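Local coordinates for putative alpha-N-acetylgalactosaminidase (PDB 3CC1), which probably releases terminal alpha-linked N-acetylgalactosamine from glycoconjugates by hydrolysis, as a glycoside hydrolase with a TIM-barrel domain followed by a C-terminal beta sandwich, at residues L250-F254 / T303-W308; W269-L275 / W308-P314; P276-I280 / D291-F296. One frame throughout, in Å; residues are numbered along the deposited sequence.

How the interactions relate
All three contacts fall in the alpha-galactosidase-type barrel region of one chain. Interactions 1 and 2, with centres about 9 Å apart, share Trp-308: its indole packs against helix 247-262 in interaction 1 and receives the 269-275 loop in interaction 2. Interaction 3 continues directly in sequence from that loop; its centre lies about 16 Å from that of interaction 1 and about 19 Å from that of interaction 2. The selenomethionine Met-304 bridges the set, with SE 3.7 Å from Pro-276 CD and CE 4.0 Å from Leu-275 CD2. The hairpin of interaction 3 holds His-279, whose side chain is about 3 Å (nearest atoms) from a bound triethylene glycol, probably from the crystallisation liquor.

Interaction 1. Residues L250-F254 / T303-W308; sequences LYQMF and TMMNLW
The phenyl ring of Phe-254 carries Leu-307 over one face, with CD2 of the leucine 3.6 Å from the ring centroid and only 4° off the normal, a CH-pi contact between two helices of the barrel domain. At the ring's edge, in its plane, lies Tyr-251 O from the preceding turn. The second flat group, Trp-308, has Met-304 CG of its own helix on one face, while Leu-250 and Met-253 approach obliquely: Leu-250 CD1 stands 3.7 Å from Trp-308 CZ3, and Met-253 CG 3.8 Å from Trp-308 CH2. The axes of segments 250-254 and 303-308 run in nearly the same direction, at 24°, 11.0 Å apart at closest approach, a spacing filled by these large side chains. Leu-307 has CG anti to its backbone N (chi1 172°), which carries CD2 across the gap to the phenyl. Phe-373 of strand 368-374 meets Phe-254 edge-to-face, tying the helix pair to the beta sandwich. Were Phe-254 replaced, an alanine here would probably leave Leu-307 CD2 without the surface it rests on and open a gap between the helices. Thr-303 bonds through OG1 to His-422 O, while its methyl CG2 reaches to 3.6 Å from Phe-254 CZ.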
loop_
_atom_site.group_PDB
_atom_site.type_symbol
_atom_site.label_atom_id
_atom_site.label_comp_id
_atom_site.label_asym_id
_atom_site.label_seq_id
_atom_site.Cartn_x
_atom_site.Cartn_y
_atom_site.Cartn_z
ATOM N N LEU A 250 10.426 -7.756 -11.376
ATOM C CA LEU A 250 9.467 -7.790 -12.508
ATOM C C LEU A 250 8.049 -7.529 -11.999
ATOM O O LEU A 250 7.305 -6.681 -12.533
ATOM C CB LEU A 250 9.576 -9.128 -13.265
ATOM C CG LEU A 250 8.725 -9.331 -14.501
ATOM C CD1 LEU A 250 8.712 -8.122 -15.476
ATOM C CD2 LEU A 250 9.162 -10.662 -15.225
ATOM N N TYR A 251 7.683 -8.218 -10.931
ATOM C CA TYR A 251 6.395 -8.002 -10.298
ATOM C C TYR A 251 6.191 -6.516 -10.003
ATOM O O TYR A 251 5.152 -5.962 -10.321
ATOM C CB TYR A 251 6.271 -8.759 -8.982
ATOM C CG TYR A 251 4.969 -8.534 -8.277
ATOM C CD1 TYR A 251 3.879 -9.314 -8.562
ATOM C CD2 TYR A 251 4.837 -7.561 -7.309
ATOM C CE1 TYR A 251 2.673 -9.128 -7.920
ATOM C CE2 TYR A 251 3.659 -7.372 -6.640
ATOM C CZ TYR A 251 2.558 -8.158 -6.957
ATOM O OH TYR A 251 1.327 -8.009 -6.331
ATOM N N GLN A 252 7.171 -5.885 -9.373
ATOM C CA GLN A 252 7.012 -4.472 -8.988
ATOM C C GLN A 252 6.930 -3.535 -10.165
ATOM O O GLN A 252 6.263 -2.499 -10.091
ATOM C CB GLN A 252 8.113 -4.010 -8.047
ATOM C CG GLN A 252 8.144 -4.713 -6.700
ATOM C CD GLN A 252 9.366 -4.295 -5.915
ATOM O OE1 GLN A 252 9.390 -3.212 -5.352
ATOM N NE2 GLN A 252 10.386 -5.136 -5.889
HETATM N N MSE A 253 7.565 -3.918 -11.272
HETATM C CA MSE A 253 7.561 -3.086 -12.495
HETATM C C MSE A 253 6.141 -2.845 -12.984
HETATM O O MSE A 253 5.853 -1.786 -13.518
HETATM C CB MSE A 253 8.480 -3.660 -13.598
HETATM C CG MSE A 253 8.927 -2.606 -14.660
HETATM SE SE MSE A 253 9.879 -1.108 -13.890
HETATM C CE MSE A 253 11.138 -2.079 -12.922
ATOM N N PHE A 254 5.252 -3.820 -12.787
ATOM C CA PHE A 254 3.872 -3.693 -13.252
ATOM C C PHE A 254 3.192 -2.530 -12.585
ATOM O O PHE A 254 2.611 -1.680 -13.266
ATOM C CB PHE A 254 3.068 -5.012 -13.136
ATOM C CG PHE A 254 3.393 -5.990 -14.219
ATOM C CD1 PHE A 254 4.507 -6.819 -14.115
ATOM C CD2 PHE A 254 2.622 -6.062 -15.371
ATOM C CE1 PHE A 254 4.834 -7.687 -15.137
ATOM C CE2 PHE A 254 2.923 -6.915 -16.381
ATOM C CZ PHE A 254 4.024 -7.754 -16.279
ATOM N N THR A 303 6.629 -12.755 -20.097
ATOM C CA THR A 303 5.900 -11.765 -19.312
ATOM C C THR A 303 6.586 -10.398 -19.352
ATOM O O THR A 303 5.940 -9.373 -19.607
ATOM C CB THR A 303 5.628 -12.263 -17.856
ATOM O OG1 THR A 303 4.590 -13.267 -17.907
ATOM C CG2 THR A 303 5.217 -11.116 -16.939
HETATM N N MSE A 304 7.897 -10.405 -19.179
HETATM C CA MSE A 304 8.675 -9.202 -19.274
HETATM C C MSE A 304 8.603 -8.609 -20.679
HETATM O O MSE A 304 8.358 -7.434 -20.836
HETATM C CB MSE A 304 10.147 -9.464 -18.885
HETATM C CG MSE A 304 11.025 -8.224 -19.112
HETATM SE SE MSE A 304 12.874 -8.752 -19.112
HETATM C CE MSE A 304 12.827 -9.760 -20.752
HETATM N N MSE A 305 8.817 -9.438 -21.695
HETATM C CA MSE A 305 8.780 -8.958 -23.063
HETATM C C MSE A 305 7.419 -8.341 -23.391
HETATM O O MSE A 305 7.334 -7.317 -24.079
HETATM C CB MSE A 305 9.096 -10.074 -24.062
HETATM C CG MSE A 305 10.523 -10.587 -24.024
HETATM SE SE MSE A 305 11.828 -9.224 -24.517
HETATM C CE MSE A 305 11.347 -8.971 -26.382
ATOM N N ASN A 306 6.355 -8.930 -22.853
ATOM C CA ASN A 306 4.993 -8.483 -23.171
ATOM C C ASN A 306 4.731 -7.070 -22.633
ATOM O O ASN A 306 4.169 -6.230 -23.312
ATOM C CB ASN A 306 3.943 -9.474 -22.642
ATOM C CG ASN A 306 3.842 -10.744 -23.496
ATOM O OD1 ASN A 306 4.130 -10.727 -24.703
ATOM N ND2 ASN A 306 3.427 -11.838 -22.880
ATOM N N LEU A 307 5.135 -6.821 -21.401
ATOM C CA LEU A 307 4.925 -5.522 -20.769
ATOM C C LEU A 307 5.798 -4.444 -21.422
ATOM O O LEU A 307 5.333 -3.313 -21.708
ATOM C CB LEU A 307 5.199 -5.604 -19.236
ATOM C CG LEU A 307 5.184 -4.248 -18.522
ATOM C CD1 LEU A 307 3.790 -3.623 -18.668
ATOM C CD2 LEU A 307 5.620 -4.328 -17.010
ATOM N N TRP A 308 7.065 -4.782 -21.650
ATOM C CA TRP A 308 8.029 -3.898 -22.297
ATOM C C TRP A 308 7.549 -3.547 -23.705
ATOM O O TRP A 308 7.628 -2.417 -24.118
ATOM C CB TRP A 308 9.418 -4.546 -22.427
ATOM C CG TRP A 308 10.428 -4.370 -21.288
ATOM C CD1 TRP A 308 11.718 -3.970 -21.431
ATOM C CD2 TRP A 308 10.254 -4.642 -19.875
ATOM N NE1 TRP A 308 12.358 -3.961 -20.219
ATOM C CE2 TRP A 308 11.488 -4.374 -19.246
ATOM C CE3 TRP A 308 9.183 -5.057 -19.086
ATOM C CZ2 TRP A 308 11.679 -4.537 -17.890
ATOM C CZ3 TRP A 308 9.383 -5.221 -17.708
ATOM C CH2 TRP A 308 10.617 -4.953 -17.133
#

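Interaction 2. Residues W269-L275 / W308-P314; sequences WPDCGML and WAICHSP. Unlike the reference sequence in segment 269-275: Gly-273 (reference Asp). Unlike the reference sequence in segment 308-314: His-312 (reference Arg).
Cys-272 is pressed unusually close onto the indole of Trp-308: its CB lies 3.3 Å from the centroid of the six-membered ring, over the face opposite Met-304. SG of Cys-272 stands above the same face, a sulfur-aromatic contact, and with chi1 at -67° it points on to Cys-311, where the two SG atoms pack 3.7 Å apart, too far for a disulfide. The rotation of the indole is fixed at its edge as well. Trp-308 NE1 donates to Gly-273 O over 2.9 Å, nearly straight at 172°, with the acceptor close to the ring plane, and Leu-275 CD2 comes in obliquely at CD1 of the indole. A water donates to both Gly-273 O and Pro-314 O, bridging the 269-275 loop to the segment that follows the helix. Gly-273 has backbone angles that call for glycine, and its N donates to Asp-271 OD1 from above the carboxylate plane, an Asx turn. One residue earlier, Cys-272 N donates to Ser-313 OG at 3.0 Å, and Ser-313 CA makes a CA-H...O contact of 3.1 Å with Pro-270 O. The buried carbonyls of Cys-272 and His-312 have no hydrogen-bonding partner in the model; Trp-269 CB covers the latter, 3.4 Å from His-312 O. ND1 of His-312 bonds to Asn-341 O. Helix 298-310 ends in a Schellman motif, with His-312 at positive phi and bonds from Ser-313 N to Trp-308 O and from His-312 N to Ala-309 O, the turn that leads from a barrel helix into the adjoining parallel strand, 315-317.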
loop_
_atom_site.group_PDB
_atom_site.type_symbol
_atom_site.label_atom_id
_atom_site.label_comp_id
_atom_site.label_asym_id
_atom_site.label_seq_id
_atom_site.Cartn_x
_atom_site.Cartn_y
_atom_site.Cartn_z
ATOM N N TRP A 269 9.845 7.886 -23.662
ATOM C CA TRP A 269 9.409 6.485 -23.508
ATOM C C TRP A 269 9.633 6.130 -22.070
ATOM O O TRP A 269 10.561 6.647 -21.465
ATOM C CB TRP A 269 10.258 5.481 -24.316
ATOM C CG TRP A 269 10.551 5.869 -25.681
ATOM C CD1 TRP A 269 11.776 6.217 -26.213
ATOM C CD2 TRP A 269 9.625 5.957 -26.714
ATOM N NE1 TRP A 269 11.638 6.527 -27.540
ATOM C CE2 TRP A 269 10.318 6.376 -27.868
ATOM C CE3 TRP A 269 8.263 5.725 -26.790
ATOM C CZ2 TRP A 269 9.696 6.555 -29.065
ATOM C CZ3 TRP A 269 7.661 5.901 -27.981
ATOM C CH2 TRP A 269 8.368 6.316 -29.092
ATOM N N PRO A 270 8.829 5.198 -21.546
ATOM C CA PRO A 270 9.153 4.609 -20.256
ATOM C C PRO A 270 10.262 3.568 -20.390
ATOM O O PRO A 270 10.141 2.585 -21.162
ATOM C CB PRO A 270 7.844 3.936 -19.838
ATOM C CG PRO A 270 7.225 3.529 -21.214
ATOM C CD PRO A 270 7.623 4.606 -22.164
ATOM N N ASP A 271 11.306 3.760 -19.611
ATOM C CA ASP A 271 12.363 2.795 -19.537
ATOM C C ASP A 271 12.137 1.804 -18.403
ATOM O O ASP A 271 12.272 2.161 -17.234
ATOM C CB ASP A 271 13.702 3.500 -19.350
ATOM C CG ASP A 271 14.889 2.531 -19.513
ATOM O OD1 ASP A 271 14.671 1.320 -19.837
ATOM O OD2 ASP A 271 16.044 2.980 -19.318
ATOM N N CYS A 272 11.836 0.557 -18.774
ATOM C CA CYS A 272 11.510 -0.491 -17.808
ATOM C C CYS A 272 12.733 -1.261 -17.348
ATOM O O CYS A 272 12.686 -2.023 -16.387
ATOM C CB CYS A 272 10.478 -1.454 -18.387
ATOM S SG CYS A 272 8.875 -0.638 -18.619
ATOM N N GLY A 273 13.837 -1.036 -18.039
ATOM C CA GLY A 273 15.069 -1.672 -17.709
ATOM C C GLY A 273 15.669 -2.517 -18.819
ATOM O O GLY A 273 15.005 -2.952 -19.753
HETATM N N MSE A 274 16.953 -2.787 -18.686
HETATM C CA MSE A 274 17.624 -3.631 -19.658
HETATM C C MSE A 274 17.102 -5.065 -19.510
HETATM O O MSE A 274 16.597 -5.448 -18.446
HETATM C CB MSE A 274 19.129 -3.486 -19.502
HETATM C CG MSE A 274 19.654 -2.052 -19.976
HETATM SE SE MSE A 274 21.403 -1.868 -19.338
HETATM C CE MSE A 274 21.404 -2.362 -17.458
ATOM N N LEU A 275 17.135 -5.819 -20.606
ATOM C CA LEU A 275 16.621 -7.212 -20.622
ATOM C C LEU A 275 17.647 -8.231 -20.103
ATOM O O LEU A 275 18.626 -8.515 -20.794
ATOM C CB LEU A 275 16.168 -7.611 -22.035
ATOM C CG LEU A 275 15.380 -6.529 -22.798
ATOM C CD1 LEU A 275 15.180 -6.938 -24.301
ATOM C CD2 LEU A 275 14.043 -6.231 -22.050
ATOM N N TRP A 308 7.065 -4.782 -21.650
ATOM C CA TRP A 308 8.029 -3.898 -22.297
ATOM C C TRP A 308 7.549 -3.547 -23.705
ATOM O O TRP A 308 7.628 -2.417 -24.118
ATOM C CB TRP A 308 9.418 -4.546 -22.427
ATOM C CG TRP A 308 10.428 -4.370 -21.288
ATOM C CD1 TRP A 308 11.718 -3.970 -21.431
ATOM C CD2 TRP A 308 10.254 -4.642 -19.875
ATOM N NE1 TRP A 308 12.358 -3.961 -20.219
ATOM C CE2 TRP A 308 11.488 -4.374 -19.246
ATOM C CE3 TRP A 308 9.183 -5.057 -19.086
ATOM C CZ2 TRP A 308 11.679 -4.537 -17.890
ATOM C CZ3 TRP A 308 9.383 -5.221 -17.708
ATOM C CH2 TRP A 308 10.617 -4.953 -17.133
ATOM N N ALA A 309 7.036 -4.527 -24.416
ATOM C CA ALA A 309 6.487 -4.294 -25.778
ATOM C C ALA A 309 5.292 -3.345 -25.761
ATOM O O ALA A 309 5.284 -2.346 -26.447
ATOM C CB ALA A 309 6.077 -5.626 -26.442
ATOM N N ILE A 310 4.312 -3.647 -24.918
ATOM C CA ILE A 310 3.023 -2.958 -24.934
ATOM C C ILE A 310 3.139 -1.539 -24.391
ATOM O O ILE A 310 2.331 -0.687 -24.735
ATOM C CB ILE A 310 1.950 -3.752 -24.143
ATOM C CG1 ILE A 310 0.528 -3.377 -24.614
ATOM C CG2 ILE A 310 2.100 -3.523 -22.629
ATOM C CD1 ILE A 310 -0.010 -4.255 -25.680
ATOM N N CYS A 311 4.177 -1.240 -23.607
ATOM C CA CYS A 311 4.322 0.140 -23.127
ATOM C C CYS A 311 5.389 1.000 -23.868
ATOM O O CYS A 311 5.612 2.164 -23.529
ATOM C CB CYS A 311 4.477 0.177 -21.608
ATOM S SG CYS A 311 6.089 -0.152 -21.043
ATOM N N HIS A 312 5.983 0.439 -24.921
ATOM C CA HIS A 312 7.001 1.147 -25.734
ATOM C C HIS A 312 8.311 1.395 -24.969
ATOM O O HIS A 312 8.946 2.415 -25.148
ATOM C CB HIS A 312 6.471 2.489 -26.240
ATOM C CG HIS A 312 5.415 2.388 -27.302
ATOM N ND1 HIS A 312 5.567 1.623 -28.435
ATOM C CD2 HIS A 312 4.221 3.014 -27.431
ATOM C CE1 HIS A 312 4.505 1.761 -29.205
ATOM N NE2 HIS A 312 3.681 2.615 -28.628
ATOM N N SER A 313 8.726 0.459 -24.129
ATOM C CA SER A 313 10.012 0.587 -23.484
ATOM C C SER A 313 11.131 0.371 -24.534
ATOM O O SER A 313 10.992 -0.498 -25.432
ATOM C CB SER A 313 10.146 -0.457 -22.361
ATOM O OG SER A 313 11.374 -0.313 -21.629
ATOM N N PRO A 314 12.242 1.116 -24.414
ATOM C CA PRO A 314 13.419 0.645 -25.138
ATOM C C PRO A 314 13.685 -0.807 -24.843
ATOM O O PRO A 314 13.385 -1.282 -23.764
ATOM C CB PRO A 314 14.566 1.507 -24.600
ATOM C CG PRO A 314 13.935 2.657 -23.961
ATOM C CD PRO A 314 12.527 2.301 -23.590
HETATM O O HOH W 1 15.394 -2.345 -22.325
#

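Interaction 3. Residues P276-I280 / D291-F296; sequences PLGHI and DRWTRF
His-279 NE2 donates to Asp-291 OD1 over a short 2.5 Å, diagonally across a small antiparallel beta hairpin, on the side of its connecting loop. The bond uses the syn lone pair of the carboxylate and lies close to the imidazole plane, and the two flat groups are only 24° apart. Both side chains have CG anti to the backbone N (chi1 -170° in His-279), which turns the imidazole toward the carboxylate of Asp-291, just before strand 292-293. Beside them the backbones of Ile-280 and Arg-292 form a hydrogen-bonded pair, N to O in both directions, and Ile-280 CD1 lies over one face of the Arg-292 guanidinium, 3.8 Å from NH2. On the other side of the ribbon, Trp-293 covers Gly-278, whose CA sits 3.8 Å from the centroid of the six-membered ring in a CH-pi contact. Gly-278 O accepts from Thr-294 N. At the open end Thr-294 ties the segments: its OG1 donates to Pro-276 O at 2.7 Å and accepts from Phe-296 N in an ST turn, while Pro-276 CG packs 3.8 Å from Phe-296 CE2.

Further out, Asp-245 forms a salt bridge with Arg-292, and Asp-323 OD2 is hydrogen-bonded to the other imidazole nitrogen, His-279 ND1.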
loop_
_atom_site.group_PDB
_atom_site.type_symbol
_atom_site.label_atom_id
_atom_site.label_comp_id
_atom_site.label_asym_id
_atom_site.label_seq_id
_atom_site.Cartn_x
_atom_site.Cartn_y
_atom_site.Cartn_z
ATOM N N PRO A 276 17.439 -8.766 -18.859
ATOM C CA PRO A 276 18.380 -9.741 -18.349
ATOM C C PRO A 276 18.014 -11.125 -18.859
ATOM O O PRO A 276 17.388 -11.936 -18.168
ATOM C CB PRO A 276 18.224 -9.635 -16.842
ATOM C CG PRO A 276 16.788 -9.233 -16.620
ATOM C CD PRO A 276 16.337 -8.525 -17.902
ATOM N N LEU A 277 18.452 -11.362 -20.081
ATOM C CA LEU A 277 18.183 -12.583 -20.797
ATOM C C LEU A 277 19.469 -13.269 -21.199
ATOM O O LEU A 277 20.531 -12.641 -21.305
ATOM C CB LEU A 277 17.357 -12.256 -22.048
ATOM C CG LEU A 277 15.931 -11.719 -21.901
ATOM C CD1 LEU A 277 15.361 -11.335 -23.255
ATOM C CD2 LEU A 277 15.037 -12.696 -21.170
ATOM N N GLY A 278 19.372 -14.581 -21.413
ATOM C CA GLY A 278 20.515 -15.365 -21.845
ATOM C C GLY A 278 21.618 -15.355 -20.818
ATOM O O GLY A 278 21.370 -15.434 -19.645
ATOM N N HIS A 279 22.852 -15.282 -21.309
ATOM C CA HIS A 279 24.065 -15.375 -20.485
ATOM C C HIS A 279 24.492 -13.997 -19.944
ATOM O O HIS A 279 24.921 -13.099 -20.679
ATOM C CB HIS A 279 25.180 -16.048 -21.295
ATOM C CG HIS A 279 26.398 -16.428 -20.490
ATOM N ND1 HIS A 279 27.601 -16.740 -21.087
ATOM C CD2 HIS A 279 26.603 -16.533 -19.154
ATOM C CE1 HIS A 279 28.492 -17.043 -20.151
ATOM N NE2 HIS A 279 27.917 -16.915 -18.967
ATOM N N ILE A 280 24.356 -13.866 -18.635
ATOM C CA ILE A 280 24.554 -12.616 -17.919
ATOM C C ILE A 280 25.423 -12.872 -16.707
ATOM O O ILE A 280 25.682 -14.019 -16.364
ATOM C CB ILE A 280 23.179 -11.962 -17.492
ATOM C CG1 ILE A 280 22.347 -12.908 -16.627
ATOM C CG2 ILE A 280 22.383 -11.519 -18.713
ATOM C CD1 ILE A 280 20.935 -12.378 -16.246
ATOM N N ASP A 291 27.987 -15.649 -12.574
ATOM C CA ASP A 291 28.004 -16.019 -13.973
ATOM C C ASP A 291 26.922 -17.060 -14.219
ATOM O O ASP A 291 26.941 -18.142 -13.640
ATOM C CB ASP A 291 29.391 -16.532 -14.332
ATOM C CG ASP A 291 29.575 -16.749 -15.828
ATOM O OD1 ASP A 291 28.599 -16.957 -16.541
ATOM O OD2 ASP A 291 30.726 -16.715 -16.299
ATOM N N ARG A 292 25.954 -16.730 -15.063
ATOM C CA ARG A 292 24.713 -17.490 -15.118
ATOM C C ARG A 292 23.922 -17.307 -16.385
ATOM O O ARG A 292 24.124 -16.356 -17.142
ATOM C CB ARG A 292 23.821 -17.105 -13.943
ATOM C CG ARG A 292 23.135 -15.742 -14.055
ATOM C CD ARG A 292 22.526 -15.299 -12.730
ATOM N NE ARG A 292 21.931 -13.953 -12.791
ATOM C CZ ARG A 292 22.604 -12.820 -12.623
ATOM N NH1 ARG A 292 23.897 -12.857 -12.402
ATOM N NH2 ARG A 292 21.989 -11.646 -12.671
ATOM N N TRP A 293 23.024 -18.266 -16.591
ATOM C CA TRP A 293 21.867 -18.098 -17.435
ATOM C C TRP A 293 20.813 -17.343 -16.628
ATOM O O TRP A 293 20.722 -17.487 -15.410
ATOM C CB TRP A 293 21.284 -19.439 -17.857
ATOM C CG TRP A 293 20.513 -19.338 -19.078
ATOM C CD1 TRP A 293 19.130 -19.381 -19.229
ATOM C CD2 TRP A 293 21.054 -19.184 -20.383
ATOM N NE1 TRP A 293 18.804 -19.268 -20.570
ATOM C CE2 TRP A 293 19.968 -19.138 -21.293
ATOM C CE3 TRP A 293 22.344 -19.082 -20.873
ATOM C CZ2 TRP A 293 20.163 -18.988 -22.665
ATOM C CZ3 TRP A 293 22.529 -18.951 -22.243
ATOM C CH2 TRP A 293 21.461 -18.886 -23.111
ATOM N N THR A 294 20.030 -16.529 -17.321
ATOM C CA THR A 294 18.972 -15.769 -16.672
ATOM C C THR A 294 18.161 -16.602 -15.708
ATOM O O THR A 294 17.831 -17.723 -15.979
ATOM C CB THR A 294 18.034 -15.076 -17.680
ATOM O OG1 THR A 294 17.064 -14.319 -16.950
ATOM C CG2 THR A 294 17.334 -16.061 -18.578
ATOM N N ARG A 295 17.863 -16.028 -14.554
ATOM C CA ARG A 295 17.109 -16.721 -13.533
ATOM C C ARG A 295 15.617 -16.720 -13.865
ATOM O O ARG A 295 14.872 -17.449 -13.253
ATOM C CB ARG A 295 17.330 -16.093 -12.153
ATOM C CG ARG A 295 18.734 -16.283 -11.620
ATOM C CD ARG A 295 19.022 -15.286 -10.522
ATOM N NE ARG A 295 18.537 -15.781 -9.242
ATOM C CZ ARG A 295 17.437 -15.345 -8.622
ATOM N NH1 ARG A 295 16.655 -14.371 -9.105
ATOM N NH2 ARG A 295 17.113 -15.904 -7.472
ATOM N N PHE A 296 15.199 -15.927 -14.848
ATOM C CA PHE A 296 13.781 -15.861 -15.214
ATOM C C PHE A 296 13.381 -17.167 -15.899
ATOM O O PHE A 296 14.108 -17.684 -16.761
ATOM C CB PHE A 296 13.475 -14.736 -16.153
ATOM C CG PHE A 296 13.332 -13.383 -15.498
ATOM C CD1 PHE A 296 12.701 -13.230 -14.301
ATOM C CD2 PHE A 296 13.724 -12.250 -16.178
ATOM C CE1 PHE A 296 12.527 -11.942 -13.741
ATOM C CE2 PHE A 296 13.565 -10.981 -15.628
ATOM C CZ PHE A 296 12.963 -10.840 -14.408
#